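Local structure of starch synthase I (Hordeum vulgare, 4HLN) at residues A[442-453]-A[514-525]; A[539-547]-A[567-575]. The protein is a plant enzyme of the starch synthase family, built from two Rossmann-like domains in the GT-B fold. All coordinates share one frame; numbering follows the deposited sequence.

Contact 1 of 2, residues A[442-453]-A[514-525]; sequences LIGFIGRLDYQK and GCDILLMPSRFE
G444 N donates to I517 O at 2.9 Å, and G444 O accepts from L519 N. These bonds join the parallel strands 442-446 and 517-520. At the start of the pair L442 O is gripped by two donors, D516 N and I517 N. D516 OD2 takes L442 N at 3.0 Å on its anti side and also forms a salt bridge with K425. These are the two central strands of the six-stranded parallel sheet in the C-terminal domain, which has the 3-2-1-4-5-6 strand order of a Rossmann fold. I443 and I517 lie side by side, CG1 to CB 4.0 Å. C515 SG packs against G444, 3.6 Å from its CA and on the side where G444 carries no side chain. P521 CD meets the edge of the F445 ring.

Polar side chains join the loops beyond. The R523 guanidinium lies flat on Y451, planes 9° apart, in a cation-pi stack. Its NE bonds Y451 O from above the carbonyl plane, and NH2 pairs with D456. A bend at chi2 (-85°) brings the Q452 amide to segment 514-525, where OE1 takes F524 N (2.9 Å) and NE2 donates to E525 OE2. K453 NZ makes a salt bridge to the same E525 OE2 at 3.1 Å, from the opposite face of the carboxylate plane to Q452 NE2.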
loop_
_atom_site.group_PDB
_atom_site.type_symbol
_atom_site.label_atom_id
_atom_site.label_comp_id
_atom_site.label_asym_id
_atom_site.label_seq_id
_atom_site.Cartn_x
_atom_site.Cartn_y
_atom_site.Cartn_z
ATOM N N LEU A 442 -2.217 -6.823 27.761
ATOM C CA LEU A 442 -1.278 -7.598 26.968
ATOM C C LEU A 442 -1.130 -6.978 25.586
ATOM O O LEU A 442 -2.114 -6.768 24.875
ATOM C CB LEU A 442 -1.733 -9.049 26.872
ATOM C CG LEU A 442 -0.935 -9.960 25.935
ATOM C CD1 LEU A 442 0.563 -9.834 26.145
ATOM C CD2 LEU A 442 -1.379 -11.401 26.118
ATOM N N ILE A 443 0.109 -6.683 25.217
ATOM C CA ILE A 443 0.398 -5.926 24.015
ATOM C C ILE A 443 1.280 -6.704 23.065
ATOM O O ILE A 443 2.257 -7.335 23.484
ATOM C CB ILE A 443 1.115 -4.636 24.362
ATOM C CG1 ILE A 443 0.195 -3.750 25.189
ATOM C CG2 ILE A 443 1.533 -3.912 23.101
ATOM C CD1 ILE A 443 0.921 -2.673 25.931
ATOM N N GLY A 444 0.931 -6.643 21.779
ATOM C CA GLY A 444 1.636 -7.383 20.750
ATOM C C GLY A 444 2.282 -6.498 19.695
ATOM O O GLY A 444 1.753 -5.439 19.318
ATOM N N PHE A 445 3.451 -6.931 19.234
ATOM C CA PHE A 445 4.015 -6.432 17.996
ATOM C C PHE A 445 4.287 -7.631 17.100
ATOM O O PHE A 445 4.697 -8.681 17.575
ATOM C CB PHE A 445 5.316 -5.666 18.237
ATOM C CG PHE A 445 6.124 -5.469 16.988
ATOM C CD1 PHE A 445 6.979 -6.469 16.535
ATOM C CD2 PHE A 445 6.003 -4.306 16.243
ATOM C CE1 PHE A 445 7.711 -6.304 15.371
ATOM C CE2 PHE A 445 6.733 -4.135 15.076
ATOM C CZ PHE A 445 7.585 -5.134 14.641
ATOM N N ILE A 446 4.072 -7.476 15.802
ATOM C CA ILE A 446 4.316 -8.570 14.872
ATOM C C ILE A 446 4.880 -8.082 13.546
ATOM O O ILE A 446 4.310 -7.204 12.902
ATOM C CB ILE A 446 3.024 -9.343 14.554
ATOM C CG1 ILE A 446 2.371 -9.874 15.832
ATOM C CG2 ILE A 446 3.313 -10.472 13.574
ATOM C CD1 ILE A 446 1.138 -10.770 15.559
ATOM N N GLY A 447 5.994 -8.669 13.131
ATOM C CA GLY A 447 6.495 -8.425 11.796
ATOM C C GLY A 447 7.998 -8.478 11.688
ATOM O O GLY A 447 8.697 -8.782 12.656
ATOM N N ARG A 448 8.489 -8.171 10.493
ATOM C CA ARG A 448 9.915 -8.173 10.212
ATOM C C ARG A 448 10.664 -7.213 11.133
ATOM O O ARG A 448 10.174 -6.135 11.454
ATOM C CB ARG A 448 10.156 -7.777 8.757
ATOM C CG ARG A 448 9.360 -8.575 7.729
ATOM C CD ARG A 448 10.229 -8.881 6.510
ATOM N NE ARG A 448 11.477 -9.536 6.907
ATOM C CZ ARG A 448 11.701 -10.846 6.825
ATOM N NH1 ARG A 448 12.869 -11.347 7.226
ATOM N NH2 ARG A 448 10.764 -11.652 6.337
ATOM N N LEU A 449 11.857 -7.601 11.563
ATOM C CA LEU A 449 12.666 -6.699 12.359
ATOM C C LEU A 449 13.381 -5.689 11.455
ATOM O O LEU A 449 14.606 -5.696 11.355
ATOM C CB LEU A 449 13.667 -7.494 13.191
ATOM C CG LEU A 449 13.022 -8.577 14.052
ATOM C CD1 LEU A 449 14.034 -9.181 15.017
ATOM C CD2 LEU A 449 11.855 -7.978 14.810
ATOM N N ASP A 450 12.605 -4.831 10.793
ATOM C CA ASP A 450 13.139 -3.833 9.863
ATOM C C ASP A 450 13.121 -2.439 10.454
ATOM O O ASP A 450 12.393 -2.164 11.411
ATOM C CB ASP A 450 12.334 -3.800 8.561
ATOM C CG ASP A 450 12.458 -5.079 7.760
ATOM O OD1 ASP A 450 13.373 -5.880 8.049
ATOM O OD2 ASP A 450 11.639 -5.278 6.833
ATOM N N TYR A 451 13.912 -1.552 9.859
ATOM C CA TYR A 451 13.934 -0.159 10.272
ATOM C C TYR A 451 12.557 0.434 10.048
ATOM O O TYR A 451 12.028 1.140 10.910
ATOM C CB TYR A 451 14.989 0.617 9.479
ATOM C CG TYR A 451 15.002 2.119 9.725
ATOM C CD1 TYR A 451 15.579 2.650 10.873
ATOM C CD2 TYR A 451 14.453 3.009 8.793
ATOM C CE1 TYR A 451 15.601 4.021 11.100
ATOM C CE2 TYR A 451 14.469 4.389 9.011
ATOM C CZ TYR A 451 15.048 4.888 10.170
ATOM O OH TYR A 451 15.075 6.250 10.407
ATOM N N GLN A 452 11.966 0.121 8.900
ATOM C CA GLN A 452 10.667 0.690 8.541
ATOM C C GLN A 452 9.525 0.247 9.456
ATOM O O GLN A 452 8.533 0.958 9.608
ATOM C CB GLN A 452 10.321 0.400 7.079
ATOM C CG GLN A 452 9.242 1.335 6.507
ATOM C CD GLN A 452 7.807 0.881 6.800
ATOM O OE1 GLN A 452 6.947 1.688 7.170
ATOM N NE2 GLN A 452 7.544 -0.411 6.612
ATOM N N LYS A 453 9.662 -0.920 10.072
ATOM C CA LYS A 453 8.609 -1.417 10.947
ATOM C C LYS A 453 8.547 -0.681 12.290
ATOM O O LYS A 453 7.620 -0.885 13.073
ATOM C CB LYS A 453 8.716 -2.935 11.139
ATOM C CG LYS A 453 8.333 -3.758 9.900
ATOM C CD LYS A 453 6.937 -3.411 9.417
ATOM C CE LYS A 453 6.378 -4.461 8.453
ATOM N NZ LYS A 453 4.986 -4.117 8.003
ATOM N N GLY A 514 -5.005 -13.145 21.054
ATOM C CA GLY A 514 -4.762 -13.122 22.488
ATOM C C GLY A 514 -4.563 -11.746 23.097
ATOM O O GLY A 514 -5.070 -11.469 24.189
ATOM N N CYS A 515 -3.836 -10.888 22.384
ATOM C CA CYS A 515 -3.515 -9.536 22.852
ATOM C C CYS A 515 -4.706 -8.603 22.910
ATOM O O CYS A 515 -5.677 -8.759 22.167
ATOM C CB CYS A 515 -2.468 -8.882 21.948
ATOM S SG CYS A 515 -0.866 -9.671 21.995
ATOM N N ASP A 516 -4.595 -7.603 23.777
ATOM C CA ASP A 516 -5.636 -6.598 23.929
ATOM C C ASP A 516 -5.351 -5.449 22.983
ATOM O O ASP A 516 -6.269 -4.863 22.402
ATOM C CB ASP A 516 -5.689 -6.108 25.376
ATOM C CG ASP A 516 -5.946 -7.242 26.362
ATOM O OD1 ASP A 516 -6.963 -7.962 26.200
ATOM O OD2 ASP A 516 -5.113 -7.431 27.280
ATOM N N ILE A 517 -4.061 -5.159 22.828
ATOM C CA ILE A 517 -3.580 -4.085 21.974
ATOM C C ILE A 517 -2.518 -4.607 21.029
ATOM O O ILE A 517 -1.705 -5.450 21.401
ATOM C CB ILE A 517 -2.935 -2.975 22.812
ATOM C CG1 ILE A 517 -3.952 -2.408 23.798
ATOM C CG2 ILE A 517 -2.314 -1.878 21.920
ATOM C CD1 ILE A 517 -3.334 -1.472 24.784
ATOM N N LEU A 518 -2.528 -4.106 19.800
ATOM C CA LEU A 518 -1.483 -4.437 18.851
ATOM C C LEU A 518 -0.822 -3.149 18.446
ATOM O O LEU A 518 -1.491 -2.148 18.199
ATOM C CB LEU A 518 -2.066 -5.138 17.640
ATOM C CG LEU A 518 -1.080 -6.024 16.885
ATOM C CD1 LEU A 518 -0.871 -7.328 17.632
ATOM C CD2 LEU A 518 -1.601 -6.297 15.481
ATOM N N LEU A 519 0.500 -3.169 18.395
ATOM C CA LEU A 519 1.272 -1.946 18.184
ATOM C C LEU A 519 1.967 -1.928 16.815
ATOM O O LEU A 519 2.773 -2.809 16.500
ATOM C CB LEU A 519 2.295 -1.804 19.308
ATOM C CG LEU A 519 3.276 -0.643 19.230
ATOM C CD1 LEU A 519 2.504 0.666 19.198
ATOM C CD2 LEU A 519 4.230 -0.701 20.418
ATOM N N MET A 520 1.646 -0.926 16.001
ATOM C CA MET A 520 2.274 -0.779 14.695
ATOM C C MET A 520 2.935 0.587 14.568
ATOM O O MET A 520 2.317 1.553 14.120
ATOM C CB MET A 520 1.258 -0.983 13.564
ATOM C CG MET A 520 0.698 -2.400 13.433
ATOM S SD MET A 520 -0.679 -2.796 14.548
ATOM C CE MET A 520 -1.846 -1.511 14.106
ATOM N N PRO A 521 4.203 0.679 14.978
ATOM C CA PRO A 521 4.970 1.925 14.832
ATOM C C PRO A 521 5.669 2.059 13.463
ATOM O O PRO A 521 6.816 2.490 13.394
ATOM C CB PRO A 521 6.004 1.820 15.958
ATOM C CG PRO A 521 6.226 0.347 16.112
ATOM C CD PRO A 521 4.907 -0.329 15.791
ATOM N N SER A 522 4.971 1.692 12.392
ATOM C CA SER A 522 5.521 1.758 11.041
ATOM C C SER A 522 5.721 3.193 10.597
ATOM O O SER A 522 4.904 4.059 10.908
ATOM C CB SER A 522 4.588 1.061 10.056
ATOM O OG SER A 522 4.595 -0.343 10.229
ATOM N N ARG A 523 6.800 3.424 9.847
ATOM C CA ARG A 523 7.216 4.763 9.425
ATOM C C ARG A 523 6.450 5.324 8.241
ATOM O O ARG A 523 6.242 6.527 8.143
ATOM C CB ARG A 523 8.685 4.750 9.033
ATOM C CG ARG A 523 9.561 4.166 10.064
ATOM C CD ARG A 523 11.008 4.392 9.730
ATOM N NE ARG A 523 11.783 4.208 10.945
ATOM C CZ ARG A 523 12.029 5.188 11.800
ATOM N NH1 ARG A 523 11.579 6.415 11.538
ATOM N NH2 ARG A 523 12.731 4.943 12.897
ATOM N N PHE A 524 6.062 4.452 7.325
ATOM C CA PHE A 524 5.474 4.891 6.075
ATOM C C PHE A 524 4.919 3.665 5.357
ATOM O O PHE A 524 5.504 3.174 4.398
ATOM C CB PHE A 524 6.550 5.579 5.235
ATOM C CG PHE A 524 6.024 6.677 4.357
ATOM C CD1 PHE A 524 6.350 6.720 3.004
ATOM C CD2 PHE A 524 5.195 7.659 4.880
ATOM C CE1 PHE A 524 5.864 7.720 2.198
ATOM C CE2 PHE A 524 4.709 8.660 4.078
ATOM C CZ PHE A 524 5.042 8.695 2.735
ATOM N N GLU A 525 3.793 3.159 5.842
ATOM C CA GLU A 525 3.309 1.853 5.404
ATOM C C GLU A 525 2.204 1.934 4.358
ATOM O O GLU A 525 1.089 2.356 4.656
ATOM C CB GLU A 525 2.846 1.012 6.600
ATOM C CG GLU A 525 2.513 -0.422 6.231
ATOM C CD GLU A 525 3.730 -1.225 5.782
ATOM O OE1 GLU A 525 3.762 -1.671 4.605
ATOM O OE2 GLU A 525 4.645 -1.420 6.616
#

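Contact 2 of 2, residues A[539-547]-A[567-575]; sequences TVPVVHGTG and TGWAFSPLT. With GLC (alpha-D-glucopyranose), chain B.
G545 N donates to F571 O at 2.8 Å, from above the carbonyl plane, at the C-terminal end of a parallel strand pair. Three more backbone bonds run down it: F571 N to V543 O, V543 N to W569 O and W569 N to P541 O.

Several groups meet the H544 imidazole. L574 CB sits over the centre of one face, 3.8 Å from the ring centroid. F571 O lies in plane at the edge, 3.4 Å from H544 CD2. Outside the pair, ND1 bonds S522 O, which probably fixes the ring's rotation. CG of H544 is anti to the backbone N (chi1 169°), and this turns the ring toward L574. H544 CA rests over one face of the F571 ring, 4.1 Å from its centroid, and V542 CG1 packs on F571 CE1 at 3.9 Å.

W569 belongs to the glycan pocket. Its NE1 points to O6 of the alpha-D-glucopyranose, 2.8 Å away, in a weak bond bent to 133°. V540 CG1 packs on W569 CZ3 at the far side of the indole. Strand 569-571 ends the sheet. Strand 517-520 lies beyond 540-544, and helices 576-592 and 594-606 pack against W569.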
loop_
_atom_site.group_PDB
_atom_site.type_symbol
_atom_site.label_atom_id
_atom_site.label_comp_id
_atom_site.label_asym_id
_atom_site.label_seq_id
_atom_site.Cartn_x
_atom_site.Cartn_y
_atom_site.Cartn_z
ATOM N N THR A 539 -8.819 -6.685 18.533
ATOM C CA THR A 539 -7.590 -6.236 19.148
ATOM C C THR A 539 -7.378 -4.794 18.741
ATOM O O THR A 539 -7.312 -4.477 17.555
ATOM C CB THR A 539 -6.411 -7.104 18.723
ATOM O OG1 THR A 539 -6.701 -8.466 19.056
ATOM C CG2 THR A 539 -5.121 -6.659 19.424
ATOM N N VAL A 540 -7.302 -3.919 19.734
ATOM C CA VAL A 540 -7.260 -2.493 19.476
ATOM C C VAL A 540 -5.879 -2.079 19.015
ATOM O O VAL A 540 -4.882 -2.321 19.690
ATOM C CB VAL A 540 -7.688 -1.673 20.699
ATOM C CG1 VAL A 540 -7.478 -0.204 20.432
ATOM C CG2 VAL A 540 -9.142 -1.928 21.014
ATOM N N PRO A 541 -5.818 -1.469 17.835
ATOM C CA PRO A 541 -4.531 -1.086 17.273
ATOM C C PRO A 541 -4.067 0.273 17.765
ATOM O O PRO A 541 -4.872 1.188 17.946
ATOM C CB PRO A 541 -4.823 -1.040 15.771
ATOM C CG PRO A 541 -6.260 -0.675 15.675
ATOM C CD PRO A 541 -6.910 -1.361 16.853
ATOM N N VAL A 542 -2.763 0.378 17.993
ATOM C CA VAL A 542 -2.097 1.653 18.217
ATOM C C VAL A 542 -1.023 1.822 17.138
ATOM O O VAL A 542 -0.057 1.062 17.067
ATOM C CB VAL A 542 -1.453 1.714 19.609
ATOM C CG1 VAL A 542 -0.453 2.869 19.693
ATOM C CG2 VAL A 542 -2.523 1.816 20.680
ATOM N N VAL A 543 -1.195 2.829 16.300
ATOM C CA VAL A 543 -0.422 2.922 15.079
ATOM C C VAL A 543 0.086 4.343 14.809
ATOM O O VAL A 543 -0.556 5.327 15.186
ATOM C CB VAL A 543 -1.280 2.428 13.900
ATOM C CG1 VAL A 543 -2.575 3.220 13.829
ATOM C CG2 VAL A 543 -0.513 2.518 12.596
ATOM N N HIS A 544 1.251 4.446 14.172
ATOM C CA HIS A 544 1.753 5.743 13.723
ATOM C C HIS A 544 0.907 6.308 12.594
ATOM O O HIS A 544 0.688 5.633 11.582
ATOM C CB HIS A 544 3.191 5.648 13.226
ATOM C CG HIS A 544 3.650 6.888 12.522
ATOM N ND1 HIS A 544 4.631 6.881 11.553
ATOM C CD2 HIS A 544 3.254 8.177 12.645
ATOM C CE1 HIS A 544 4.825 8.113 11.114
ATOM N NE2 HIS A 544 3.997 8.918 11.758
ATOM N N GLY A 545 0.452 7.548 12.762
ATOM C CA GLY A 545 -0.284 8.237 11.716
ATOM C C GLY A 545 -1.346 9.210 12.187
ATOM O O GLY A 545 -1.501 9.481 13.378
ATOM N N THR A 546 -2.081 9.754 11.229
ATOM C CA THR A 546 -3.224 10.606 11.534
ATOM C C THR A 546 -4.488 9.741 11.714
ATOM O O THR A 546 -4.595 8.642 11.157
ATOM C CB THR A 546 -3.399 11.715 10.462
ATOM O OG1 THR A 546 -3.439 11.138 9.145
ATOM C CG2 THR A 546 -2.225 12.682 10.528
ATOM N N GLY A 547 -5.433 10.216 12.514
ATOM C CA GLY A 547 -6.528 9.360 12.928
ATOM C C GLY A 547 -7.906 9.888 12.596
ATOM O O GLY A 547 -8.864 9.631 13.330
ATOM N N THR A 567 -11.690 3.575 16.614
ATOM C CA THR A 567 -11.380 2.151 16.536
ATOM C C THR A 567 -10.064 1.793 17.200
ATOM O O THR A 567 -9.756 0.618 17.373
ATOM C CB THR A 567 -11.313 1.672 15.076
ATOM O OG1 THR A 567 -10.588 2.627 14.292
ATOM C CG2 THR A 567 -12.706 1.505 14.506
ATOM N N GLY A 568 -9.286 2.806 17.555
ATOM C CA GLY A 568 -8.015 2.597 18.220
ATOM C C GLY A 568 -7.320 3.928 18.416
ATOM O O GLY A 568 -7.972 4.959 18.474
ATOM N N TRP A 569 -5.999 3.921 18.511
ATOM C CA TRP A 569 -5.270 5.180 18.588
ATOM C C TRP A 569 -4.214 5.313 17.511
ATOM O O TRP A 569 -3.329 4.473 17.393
ATOM C CB TRP A 569 -4.618 5.347 19.955
ATOM C CG TRP A 569 -5.588 5.688 21.016
ATOM C CD1 TRP A 569 -5.923 6.932 21.448
ATOM C CD2 TRP A 569 -6.364 4.769 21.790
ATOM N NE1 TRP A 569 -6.861 6.850 22.449
ATOM C CE2 TRP A 569 -7.150 5.530 22.675
ATOM C CE3 TRP A 569 -6.470 3.378 21.821
ATOM C CZ2 TRP A 569 -8.034 4.947 23.579
ATOM C CZ3 TRP A 569 -7.351 2.802 22.714
ATOM C CH2 TRP A 569 -8.119 3.583 23.582
ATOM N N ALA A 570 -4.309 6.378 16.729
ATOM C CA ALA A 570 -3.236 6.747 15.818
ATOM C C ALA A 570 -2.502 7.938 16.417
ATOM O O ALA A 570 -3.130 8.908 16.841
ATOM C CB ALA A 570 -3.787 7.092 14.437
ATOM N N PHE A 571 -1.178 7.861 16.456
ATOM C CA PHE A 571 -0.378 8.919 17.057
ATOM C C PHE A 571 0.632 9.487 16.077
ATOM O O PHE A 571 1.159 8.778 15.226
ATOM C CB PHE A 571 0.354 8.395 18.293
ATOM C CG PHE A 571 1.413 7.367 17.982
ATOM C CD1 PHE A 571 1.087 6.016 17.896
ATOM C CD2 PHE A 571 2.733 7.747 17.775
ATOM C CE1 PHE A 571 2.058 5.066 17.619
ATOM C CE2 PHE A 571 3.711 6.795 17.494
ATOM C CZ PHE A 571 3.373 5.456 17.416
ATOM N N SER A 572 0.904 10.778 16.221
ATOM C CA SER A 572 1.918 11.451 15.423
ATOM C C SER A 572 2.449 12.606 16.251
ATOM O O SER A 572 1.692 13.251 16.975
ATOM C CB SER A 572 1.330 11.964 14.104
ATOM O OG SER A 572 2.346 12.441 13.242
ATOM N N PRO A 573 3.749 12.887 16.127
ATOM C CA PRO A 573 4.584 12.218 15.134
ATOM C C PRO A 573 5.182 10.958 15.721
ATOM O O PRO A 573 4.889 10.597 16.861
ATOM C CB PRO A 573 5.694 13.233 14.914
ATOM C CG PRO A 573 5.908 13.777 16.308
ATOM C CD PRO A 573 4.525 13.852 16.925
ATOM N N LEU A 574 6.044 10.315 14.946
ATOM C CA LEU A 574 6.649 9.065 15.365
ATOM C C LEU A 574 7.770 9.289 16.375
ATOM O O LEU A 574 8.939 9.365 16.011
ATOM C CB LEU A 574 7.164 8.301 14.140
ATOM C CG LEU A 574 7.636 6.867 14.369
ATOM C CD1 LEU A 574 6.634 6.068 15.195
ATOM C CD2 LEU A 574 7.900 6.194 13.042
ATOM N N THR A 575 7.411 9.383 17.651
ATOM C CA THR A 575 8.403 9.597 18.705
ATOM C C THR A 575 8.132 8.736 19.926
ATOM O O THR A 575 6.983 8.490 20.292
ATOM C CB THR A 575 8.397 11.055 19.177
ATOM O OG1 THR A 575 7.263 11.274 20.034
ATOM C CG2 THR A 575 8.326 11.998 17.976
HETATM C C1 GLC B . -9.209 12.831 21.314
HETATM C C2 GLC B . -10.349 13.385 22.145
HETATM C C3 GLC B . -10.228 12.968 23.618
HETATM C C4 GLC B . -9.762 11.526 23.905
HETATM C C5 GLC B . -8.645 11.190 22.912
HETATM C C6 GLC B . -8.238 9.728 22.912
HETATM O O2 GLC B . -10.326 14.794 22.026
HETATM O O3 GLC B . -11.482 13.173 24.225
HETATM O O4 GLC B . -9.394 11.509 25.294
HETATM O O5 GLC B . -9.086 11.461 21.598
HETATM O O6 GLC B . -6.836 9.648 22.965
#

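Overall arrangement
Following the chain, strand 442-446 comes first. It is followed by helix 455-466, strand 471-476, helix 480-492, strand 497-501 and helix 505-514. Contact 1 then closes this long loop, 61 residues apart at its nearest ends. Helix 529-536 leads from strand 517-520 to strand 540-544. Contact 2 closes a second, shorter loop, whose 19 intervening residues hold no regular helix or strand. The two loops are in series and neither nest nor cross. Strands 517-520 and 540-544 are neighbours, with M520 N to V542 O a probable hydrogen bond of 2.8 Å. Together the contacts tie the sheet's centre to its glycan-binding edge in the C-terminal domain.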